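Side-chain contacts in extracellular solute-binding protein, family 1 (PDB 3QUF), which probably captures a small solute, perhaps a sugar, outside the cell and delivers it to a membrane transporter for uptake: residues K227-A232 against G236-K241; Q185-F190 against A385-I390; F87-D92 against A121-D126. One frame throughout, in Å; residues are numbered along the deposited sequence.

Interaction 1 of 3, residues K227-A232 against G236-K241; sequences KRWEAA and GVIPQK
I238 lays its CD1 methyl over one face of the W229 indole, on the five-membered half. The methyl carbon stands 3.6 Å from the centroid of that five-membered ring and only 19° off its normal, a clear CH-pi contact. It sits toward the nitrogen side, with CD1 of I238 3.4 Å from NE1 of W229, and the two side chains cross at about a right angle. The isoleucine reaches this spot because its chain runs extended through CG1 (chi2 174°). On the way it passes A232, whose CB is 3.9 Å from CD1 of I238, so the methyl lies against indole face and alanine together. The indole N-H is spent elsewhere, on OG of S189, while F190 meets the same indole edge-to-face.

The backbone brings I238 round to this place. Helix 223-234 ends in a Schellman motif with G236 at positive phi, where a beta carbon would press on the preceding carbonyl oxygen. The 6→1 bond of the motif runs from N of V237 to O of A232, 2.9 Å long and nearly in line with the carbonyl, though bent at the hydrogen. N of I238 gives a straighter bond to O of A232 at 3.2 Å, coming from above the carbonyl plane. The apolar half of the motif is also present: CB of A232 faces CB of V237 at 4.4 Å. Helix 160-172 packs against these two residues through W160, I164 and F163.

The carbonyl of the buried A232, in the last turn of the helix, takes two backbone donors, while the apolar side chains beside it pack with methyl and ring face. The indole thus serves as a hydrophobic surface through its face and a hydrogen-bond donor at its rim.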
loop_
_atom_site.group_PDB
_atom_site.type_symbol
_atom_site.label_atom_id
_atom_site.label_comp_id
_atom_site.label_asym_id
_atom_site.label_seq_id
_atom_site.Cartn_x
_atom_site.Cartn_y
_atom_site.Cartn_z
ATOM N N LYS A 227 7.032 8.621 19.206
ATOM C CA LYS A 227 7.662 9.748 19.918
ATOM C C LYS A 227 7.993 10.879 18.955
ATOM O O LYS A 227 7.790 12.061 19.269
ATOM C CB LYS A 227 8.937 9.331 20.658
ATOM C CG LYS A 227 8.740 8.520 21.926
ATOM C CD LYS A 227 10.049 8.514 22.778
ATOM C CE LYS A 227 10.027 7.510 23.958
ATOM N NZ LYS A 227 8.780 7.524 24.768
ATOM N N ARG A 228 8.547 10.530 17.796
ATOM C CA ARG A 228 8.916 11.533 16.818
ATOM C C ARG A 228 7.674 12.103 16.147
ATOM O O ARG A 228 7.573 13.311 15.902
ATOM C CB ARG A 228 9.900 10.967 15.805
ATOM C CG ARG A 228 11.209 10.500 16.434
ATOM C CD ARG A 228 11.887 11.631 17.263
ATOM N NE ARG A 228 12.066 12.844 16.458
ATOM C CZ ARG A 228 11.934 14.104 16.891
ATOM N NH1 ARG A 228 11.587 14.365 18.130
ATOM N NH2 ARG A 228 12.123 15.123 16.051
ATOM N N TRP A 229 6.698 11.244 15.903
ATOM C CA TRP A 229 5.415 11.704 15.354
ATOM C C TRP A 229 4.698 12.613 16.373
ATOM O O TRP A 229 4.195 13.666 15.987
ATOM C CB TRP A 229 4.544 10.488 14.946
ATOM C CG TRP A 229 3.494 10.765 13.926
ATOM C CD1 TRP A 229 3.678 11.034 12.627
ATOM C CD2 TRP A 229 2.078 10.789 14.145
ATOM N NE1 TRP A 229 2.464 11.212 11.994
ATOM C CE2 TRP A 229 1.468 11.049 12.904
ATOM C CE3 TRP A 229 1.270 10.576 15.258
ATOM C CZ2 TRP A 229 0.098 11.153 12.747
ATOM C CZ3 TRP A 229 -0.097 10.653 15.096
ATOM C CH2 TRP A 229 -0.669 10.955 13.849
ATOM N N GLU A 230 4.685 12.238 17.655
ATOM C CA GLU A 230 4.085 13.056 18.730
ATOM C C GLU A 230 4.782 14.437 18.780
ATOM O O GLU A 230 4.134 15.473 18.987
ATOM C CB GLU A 230 4.182 12.331 20.089
ATOM C CG GLU A 230 3.582 13.095 21.287
ATOM C CD GLU A 230 3.824 12.411 22.644
ATOM O OE1 GLU A 230 4.594 11.427 22.710
ATOM O OE2 GLU A 230 3.259 12.869 23.660
ATOM N N ALA A 231 6.100 14.451 18.582
ATOM C CA ALA A 231 6.867 15.705 18.633
ATOM C C ALA A 231 6.381 16.705 17.582
ATOM O O ALA A 231 6.349 17.911 17.845
ATOM C CB ALA A 231 8.377 15.442 18.460
ATOM N N ALA A 232 6.000 16.216 16.393
ATOM C CA ALA A 232 5.425 17.087 15.372
ATOM C C ALA A 232 4.066 17.609 15.819
ATOM O O ALA A 232 3.737 18.737 15.529
ATOM C CB ALA A 232 5.308 16.380 14.000
ATOM N N GLY A 236 2.834 21.724 16.973
ATOM C CA GLY A 236 1.764 22.360 16.227
ATOM C C GLY A 236 1.750 22.013 14.734
ATOM O O GLY A 236 0.863 22.462 14.011
ATOM N N VAL A 237 2.687 21.174 14.292
ATOM C CA VAL A 237 2.825 20.835 12.852
ATOM C C VAL A 237 1.798 19.779 12.413
ATOM O O VAL A 237 1.246 19.881 11.322
ATOM C CB VAL A 237 4.287 20.438 12.508
ATOM C CG1 VAL A 237 4.456 20.000 11.019
ATOM C CG2 VAL A 237 5.225 21.617 12.829
ATOM N N ILE A 238 1.505 18.800 13.269
ATOM C CA ILE A 238 0.313 17.965 13.123
ATOM C C ILE A 238 -0.749 18.506 14.109
ATOM O O ILE A 238 -0.726 18.155 15.297
ATOM C CB ILE A 238 0.575 16.494 13.415
ATOM C CG1 ILE A 238 1.702 15.955 12.516
ATOM C CG2 ILE A 238 -0.682 15.706 13.161
ATOM C CD1 ILE A 238 2.136 14.503 12.835
ATOM N N PRO A 239 -1.673 19.341 13.617
ATOM C CA PRO A 239 -2.483 20.176 14.541
ATOM C C PRO A 239 -3.756 19.475 15.029
ATOM O O PRO A 239 -4.249 18.573 14.360
ATOM C CB PRO A 239 -2.781 21.401 13.681
ATOM C CG PRO A 239 -2.980 20.820 12.290
ATOM C CD PRO A 239 -1.946 19.683 12.202
ATOM N N GLN A 240 -4.306 19.872 16.195
ATOM C CA GLN A 240 -5.506 19.175 16.702
ATOM C C GLN A 240 -6.681 19.403 15.750
ATOM O O GLN A 240 -7.576 18.580 15.678
ATOM C CB GLN A 240 -5.905 19.576 18.147
ATOM C CG GLN A 240 -4.903 19.120 19.233
ATOM C CD GLN A 240 -3.900 20.218 19.510
ATOM O OE1 GLN A 240 -3.551 20.977 18.602
ATOM N NE2 GLN A 240 -3.473 20.353 20.783
ATOM N N LYS A 241 -6.643 20.488 15.006
ATOM C CA LYS A 241 -7.693 20.793 14.034
ATOM C C LYS A 241 -7.717 19.814 12.878
ATOM O O LYS A 241 -8.671 19.818 12.101
ATOM C CB LYS A 241 -7.568 22.227 13.504
ATOM C CG LYS A 241 -6.505 22.450 12.480
ATOM C CD LYS A 241 -6.390 23.905 12.170
ATOM C CE LYS A 241 -5.270 24.179 11.223
ATOM N NZ LYS A 241 -5.118 25.605 10.894
#

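Interaction 2 of 3, residues Q185-F190 against A385-I390; sequences QIAGSF and AQQQKI
The Q387 side-chain amide is met at its edges by backbone from the loop leading into helix 188-199, while the CB methyl of A187 stands over one of its faces, toward the oxygen end. At the nitrogen edge, NE2 of Q387 donates to O of Q185 at 3.0 Å, with the acceptor close to the amide plane. At the other end, OE1 of Q387 accepts from N of A187 at 2.9 Å. That second bond is nearly straight (162° at the hydrogen), although its donor is tilted somewhat out of the carbonyl plane. The A187 methyl itself lies 3.6 Å from OE1 of Q387, and CA of I186 is at the same distance from that oxygen.

One amide therefore spans the two peptide groups that flank I186, giving to the carbonyl before it and taking from the N-H after it. To get there, CG of Q387 sits between its own backbone N and carbonyl carbon (chi1 77°), and the chain beyond is extended. The nitrogen has a further acceptor in O of F182, a carbonyl that Q388 also reaches through its NE2. With acceptors at the nitrogen and a donor at the oxygen, the amide has its rotation fixed: turned over, it would set like against like at both ends.

A187 is the N-cap residue of helix 188-199, so the glutamine grips the chain just where that helix starts. Around this junction, W229 of helix 223-234 touches both A187 and Q387, and I390 packs on F226 and E230 of that same helix. Strand 295-305 joins through N296, which bonds to O of G188, and helix 397-408 flanks helix 376-391 at Q386 and I390.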
loop_
_atom_site.group_PDB
_atom_site.type_symbol
_atom_site.label_atom_id
_atom_site.label_comp_id
_atom_site.label_asym_id
_atom_site.label_seq_id
_atom_site.Cartn_x
_atom_site.Cartn_y
_atom_site.Cartn_z
ATOM N N GLN A 185 -7.827 5.354 8.145
ATOM C CA GLN A 185 -6.695 4.461 8.110
ATOM C C GLN A 185 -5.580 4.991 8.985
ATOM O O GLN A 185 -5.599 6.159 9.405
ATOM C CB GLN A 185 -6.208 4.306 6.666
ATOM C CG GLN A 185 -5.849 5.624 6.053
ATOM C CD GLN A 185 -5.408 5.532 4.602
ATOM O OE1 GLN A 185 -5.369 4.451 4.002
ATOM N NE2 GLN A 185 -5.065 6.671 4.040
ATOM N N ILE A 186 -4.610 4.134 9.242
ATOM C CA ILE A 186 -3.371 4.540 9.915
ATOM C C ILE A 186 -2.818 5.713 9.092
ATOM O O ILE A 186 -2.836 5.669 7.860
ATOM C CB ILE A 186 -2.391 3.355 9.922
ATOM C CG1 ILE A 186 -3.031 2.206 10.727
ATOM C CG2 ILE A 186 -1.042 3.725 10.495
ATOM C CD1 ILE A 186 -3.242 2.559 12.148
ATOM N N ALA A 187 -2.298 6.738 9.772
ATOM C CA ALA A 187 -1.781 7.921 9.104
ATOM C C ALA A 187 -0.656 7.570 8.148
ATOM O O ALA A 187 0.295 6.861 8.505
ATOM C CB ALA A 187 -1.277 8.970 10.128
ATOM N N GLY A 188 -0.750 8.094 6.938
ATOM C CA GLY A 188 0.303 7.895 5.941
ATOM C C GLY A 188 1.650 8.493 6.363
ATOM O O GLY A 188 2.700 7.917 6.105
ATOM N N SER A 189 1.636 9.646 7.009
ATOM C CA SER A 189 2.902 10.263 7.473
ATOM C C SER A 189 3.608 9.402 8.516
ATOM O O SER A 189 4.829 9.238 8.495
ATOM C CB SER A 189 2.653 11.700 8.034
ATOM O OG SER A 189 1.745 11.717 9.148
ATOM N N PHE A 190 2.835 8.878 9.461
ATOM C CA PHE A 190 3.360 7.976 10.453
ATOM C C PHE A 190 3.937 6.739 9.778
ATOM O O PHE A 190 5.022 6.294 10.123
ATOM C CB PHE A 190 2.274 7.540 11.450
ATOM C CG PHE A 190 2.756 6.517 12.414
ATOM C CD1 PHE A 190 3.501 6.879 13.542
ATOM C CD2 PHE A 190 2.535 5.169 12.162
ATOM C CE1 PHE A 190 3.978 5.926 14.400
ATOM C CE2 PHE A 190 3.027 4.212 13.041
ATOM C CZ PHE A 190 3.749 4.602 14.150
ATOM N N ALA A 385 -7.607 4.926 16.534
ATOM C CA ALA A 385 -7.957 5.473 17.850
ATOM C C ALA A 385 -6.729 6.025 18.576
ATOM O O ALA A 385 -6.758 7.142 19.078
ATOM C CB ALA A 385 -8.664 4.389 18.690
ATOM N N GLN A 386 -5.616 5.287 18.553
ATOM C CA GLN A 386 -4.432 5.716 19.289
ATOM C C GLN A 386 -3.788 6.933 18.639
ATOM O O GLN A 386 -3.343 7.849 19.341
ATOM C CB GLN A 386 -3.401 4.589 19.397
ATOM C CG GLN A 386 -3.878 3.346 20.144
ATOM C CD GLN A 386 -4.449 3.657 21.484
ATOM O OE1 GLN A 386 -3.852 4.384 22.267
ATOM N NE2 GLN A 386 -5.605 3.108 21.774
ATOM N N GLN A 387 -3.738 6.975 17.302
ATOM C CA GLN A 387 -3.050 8.082 16.653
ATOM C C GLN A 387 -3.793 9.390 16.923
ATOM O O GLN A 387 -3.183 10.459 17.143
ATOM C CB GLN A 387 -2.844 7.822 15.163
ATOM C CG GLN A 387 -4.022 8.009 14.295
ATOM C CD GLN A 387 -3.806 7.388 12.901
ATOM O OE1 GLN A 387 -2.746 6.819 12.618
ATOM N NE2 GLN A 387 -4.841 7.478 12.041
ATOM N N GLN A 388 -5.127 9.317 16.917
ATOM C CA GLN A 388 -5.919 10.493 17.226
ATOM C C GLN A 388 -5.657 10.986 18.677
ATOM O O GLN A 388 -5.494 12.189 18.920
ATOM C CB GLN A 388 -7.400 10.217 16.969
ATOM C CG GLN A 388 -7.807 10.013 15.511
ATOM C CD GLN A 388 -9.240 9.523 15.357
ATOM O OE1 GLN A 388 -9.969 9.456 16.336
ATOM N NE2 GLN A 388 -9.653 9.189 14.139
ATOM N N LYS A 389 -5.576 10.060 19.632
ATOM C CA LYS A 389 -5.284 10.420 21.024
ATOM C C LYS A 389 -3.889 11.026 21.183
ATOM O O LYS A 389 -3.679 11.906 22.000
ATOM C CB LYS A 389 -5.417 9.210 21.946
ATOM C CG LYS A 389 -6.837 8.746 22.069
ATOM C CD LYS A 389 -7.018 7.486 22.969
ATOM C CE LYS A 389 -8.351 6.801 22.637
ATOM N NZ LYS A 389 -8.526 5.403 23.169
ATOM N N ILE A 390 -2.921 10.542 20.407
ATOM C CA ILE A 390 -1.581 11.148 20.448
ATOM C C ILE A 390 -1.642 12.576 19.956
ATOM O O ILE A 390 -1.084 13.489 20.605
ATOM C CB ILE A 390 -0.564 10.407 19.595
ATOM C CG1 ILE A 390 -0.191 9.079 20.222
ATOM C CG2 ILE A 390 0.707 11.301 19.351
ATOM C CD1 ILE A 390 0.522 8.162 19.263
#

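Interaction 3 of 3, residues F87-D92 against A121-D126; sequences FNLTMD and ALFQQD
L89 and F123 keep their CA atoms 7.6 Å apart and no hydrogen bond crosses between their backbones, so the end of strand 86-89 meets the residues just before strand 124-125 through side chains. The F123 ring turns its edge to the carbonyl of L89, CE1 of F123 lying 3.6 Å from O of L89, near the ring plane. Beside this, CD1 of F123 lies 4.0 Å from CB of L89, the two side chains running alongside one another, pointed opposite ways. M91, a selenomethionine, comes in at about a right angle and sets its CE 3.6 Å from CZ of F123. Its chain folds back to do so, bent at chi2 (-58°) and again about the CG-SE bond. The selenium touches the L122 tip, SE of M91 being 3.9 Å from CD1 of L122. L122 also holds its own CB over one face of the neighbouring F123 ring, toward its rim.

Strand 86-89 lies in the large mixed sheet beside 30-36 and 295-305, with L89 bonded through its backbone to G302 and packed on V97 of helix 94-100; the contact fastens the 121-126 segment to the strand's end, where the following loop begins. Replacing F123 by an alanine would probably open a gap beside L89 and set the M91 methyl free to turn, the ring that both touch being gone.

Between the two segments themselves the attraction is probably mostly dispersion, helped by the slightly positive rim of a ring meeting a carbonyl oxygen. Such a contact depends more on fit of shape than on direction.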
loop_
_atom_site.group_PDB
_atom_site.type_symbol
_atom_site.label_atom_id
_atom_site.label_comp_id
_atom_site.label_asym_id
_atom_site.label_seq_id
_atom_site.Cartn_x
_atom_site.Cartn_y
_atom_site.Cartn_z
ATOM N N PHE A 87 -7.881 -17.007 -8.140
ATOM C CA PHE A 87 -8.524 -16.094 -7.213
ATOM C C PHE A 87 -7.497 -15.086 -6.675
ATOM O O PHE A 87 -6.289 -15.183 -6.960
ATOM C CB PHE A 87 -9.265 -16.841 -6.108
ATOM C CG PHE A 87 -8.411 -17.804 -5.373
ATOM C CD1 PHE A 87 -7.621 -17.390 -4.321
ATOM C CD2 PHE A 87 -8.348 -19.140 -5.794
ATOM C CE1 PHE A 87 -6.774 -18.316 -3.670
ATOM C CE2 PHE A 87 -7.522 -20.044 -5.133
ATOM C CZ PHE A 87 -6.727 -19.610 -4.098
ATOM N N ASN A 88 -7.954 -14.157 -5.849
ATOM C CA ASN A 88 -7.066 -13.143 -5.308
ATOM C C ASN A 88 -6.845 -13.238 -3.825
ATOM O O ASN A 88 -7.776 -13.505 -3.061
ATOM C CB ASN A 88 -7.634 -11.747 -5.637
ATOM C CG ASN A 88 -7.570 -11.408 -7.105
ATOM O OD1 ASN A 88 -8.586 -11.257 -7.777
ATOM N ND2 ASN A 88 -6.316 -11.317 -7.660
ATOM N N LEU A 89 -5.588 -13.019 -3.425
ATOM C CA LEU A 89 -5.207 -12.844 -2.051
ATOM C C LEU A 89 -5.153 -11.345 -1.816
ATOM O O LEU A 89 -4.347 -10.631 -2.408
ATOM C CB LEU A 89 -3.853 -13.469 -1.780
ATOM C CG LEU A 89 -3.760 -14.984 -2.021
ATOM C CD1 LEU A 89 -2.336 -15.465 -1.777
ATOM C CD2 LEU A 89 -4.721 -15.768 -1.160
ATOM N N THR A 90 -6.067 -10.878 -0.994
ATOM C CA THR A 90 -6.181 -9.465 -0.715
ATOM C C THR A 90 -5.558 -9.162 0.635
ATOM O O THR A 90 -5.187 -10.074 1.376
ATOM C CB THR A 90 -7.613 -9.012 -0.701
ATOM O OG1 THR A 90 -8.290 -9.428 0.511
ATOM C CG2 THR A 90 -8.374 -9.557 -1.948
HETATM N N MSE A 91 -5.477 -7.871 0.993
HETATM C CA MSE A 91 -4.905 -7.544 2.299
HETATM C C MSE A 91 -5.773 -8.007 3.451
HETATM O O MSE A 91 -5.279 -8.216 4.593
HETATM C CB MSE A 91 -4.614 -6.030 2.392
HETATM C CG MSE A 91 -3.616 -5.530 1.320
HETATM SE SE MSE A 91 -1.867 -6.413 1.348
HETATM C CE MSE A 91 -2.095 -7.738 -0.126
ATOM N N ASP A 92 -7.051 -8.273 3.184
ATOM C CA ASP A 92 -7.933 -8.746 4.226
ATOM C C ASP A 92 -8.057 -10.274 4.340
ATOM O O ASP A 92 -8.519 -10.759 5.373
ATOM C CB ASP A 92 -9.346 -8.191 4.017
ATOM C CG ASP A 92 -9.426 -6.700 4.247
ATOM O OD1 ASP A 92 -8.687 -6.174 5.111
ATOM O OD2 ASP A 92 -10.213 -6.057 3.523
ATOM N N ALA A 121 6.742 -11.240 0.049
ATOM C CA ALA A 121 6.664 -11.515 1.477
ATOM C C ALA A 121 5.223 -11.600 1.978
ATOM O O ALA A 121 4.924 -12.449 2.819
ATOM C CB ALA A 121 7.396 -10.403 2.247
ATOM N N LEU A 122 4.354 -10.721 1.486
ATOM C CA LEU A 122 2.959 -10.728 1.919
ATOM C C LEU A 122 2.186 -11.959 1.375
ATOM O O LEU A 122 1.039 -12.212 1.791
ATOM C CB LEU A 122 2.242 -9.459 1.491
ATOM C CG LEU A 122 2.742 -8.137 2.094
ATOM C CD1 LEU A 122 1.953 -6.957 1.529
ATOM C CD2 LEU A 122 2.642 -8.180 3.657
ATOM N N PHE A 123 2.788 -12.692 0.452
ATOM C CA PHE A 123 2.112 -13.831 -0.174
ATOM C C PHE A 123 2.918 -15.122 0.059
ATOM O O PHE A 123 2.881 -16.056 -0.774
ATOM C CB PHE A 123 1.922 -13.542 -1.656
ATOM C CG PHE A 123 1.232 -12.237 -1.904
ATOM C CD1 PHE A 123 -0.127 -12.144 -1.724
ATOM C CD2 PHE A 123 1.940 -11.101 -2.259
ATOM C CE1 PHE A 123 -0.805 -10.929 -1.930
ATOM C CE2 PHE A 123 1.289 -9.876 -2.418
ATOM C CZ PHE A 123 -0.076 -9.788 -2.286
ATOM N N GLN A 124 3.615 -15.144 1.174
ATOM C CA GLN A 124 4.399 -16.292 1.586
ATOM C C GLN A 124 3.991 -16.836 2.944
ATOM O O GLN A 124 3.557 -16.102 3.856
ATOM C CB GLN A 124 5.906 -15.962 1.584
ATOM C CG GLN A 124 6.500 -15.949 0.188
ATOM C CD GLN A 124 7.872 -15.331 0.118
ATOM O OE1 GLN A 124 8.327 -14.681 1.049
ATOM N NE2 GLN A 124 8.532 -15.544 -0.990
ATOM N N GLN A 125 4.157 -18.146 3.106
ATOM C CA GLN A 125 3.874 -18.848 4.360
ATOM C C GLN A 125 4.822 -20.010 4.422
ATOM O O GLN A 125 4.975 -20.736 3.437
ATOM C CB GLN A 125 2.444 -19.350 4.400
ATOM C CG GLN A 125 1.987 -20.116 5.631
ATOM C CD GLN A 125 0.532 -20.494 5.457
ATOM O OE1 GLN A 125 -0.317 -19.670 5.718
ATOM N NE2 GLN A 125 0.269 -21.661 4.867
ATOM N N ASP A 126 5.504 -20.171 5.565
ATOM C CA ASP A 126 6.408 -21.294 5.756
ATOM C C ASP A 126 7.477 -21.333 4.653
ATOM O O ASP A 126 7.949 -22.432 4.292
ATOM C CB ASP A 126 5.704 -22.641 5.805
ATOM C CG ASP A 126 4.605 -22.726 6.896
ATOM O OD1 ASP A 126 4.669 -21.970 7.899
ATOM O OD2 ASP A 126 3.668 -23.540 6.695
#

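Going from the N terminus, interaction 3 closes first, tying the end of strand 86-89 to the residues just before strand 124-125 across a short loop that contains helix 94-100. Interaction 2 opens next at 185-190 and closes only at 385-390, bringing the start of helix 188-199 to helix 376-391 near the C terminus. Nested within that long loop is interaction 1, a local closure where helix 223-234 runs into its following loop. Interactions 1 and 2 touch through the side chains of W229 and E230, and together they join helices from distant parts of the sequence. Interaction 3 stands apart, its centre about 34 Å from that of interaction 1, across the chain's middle.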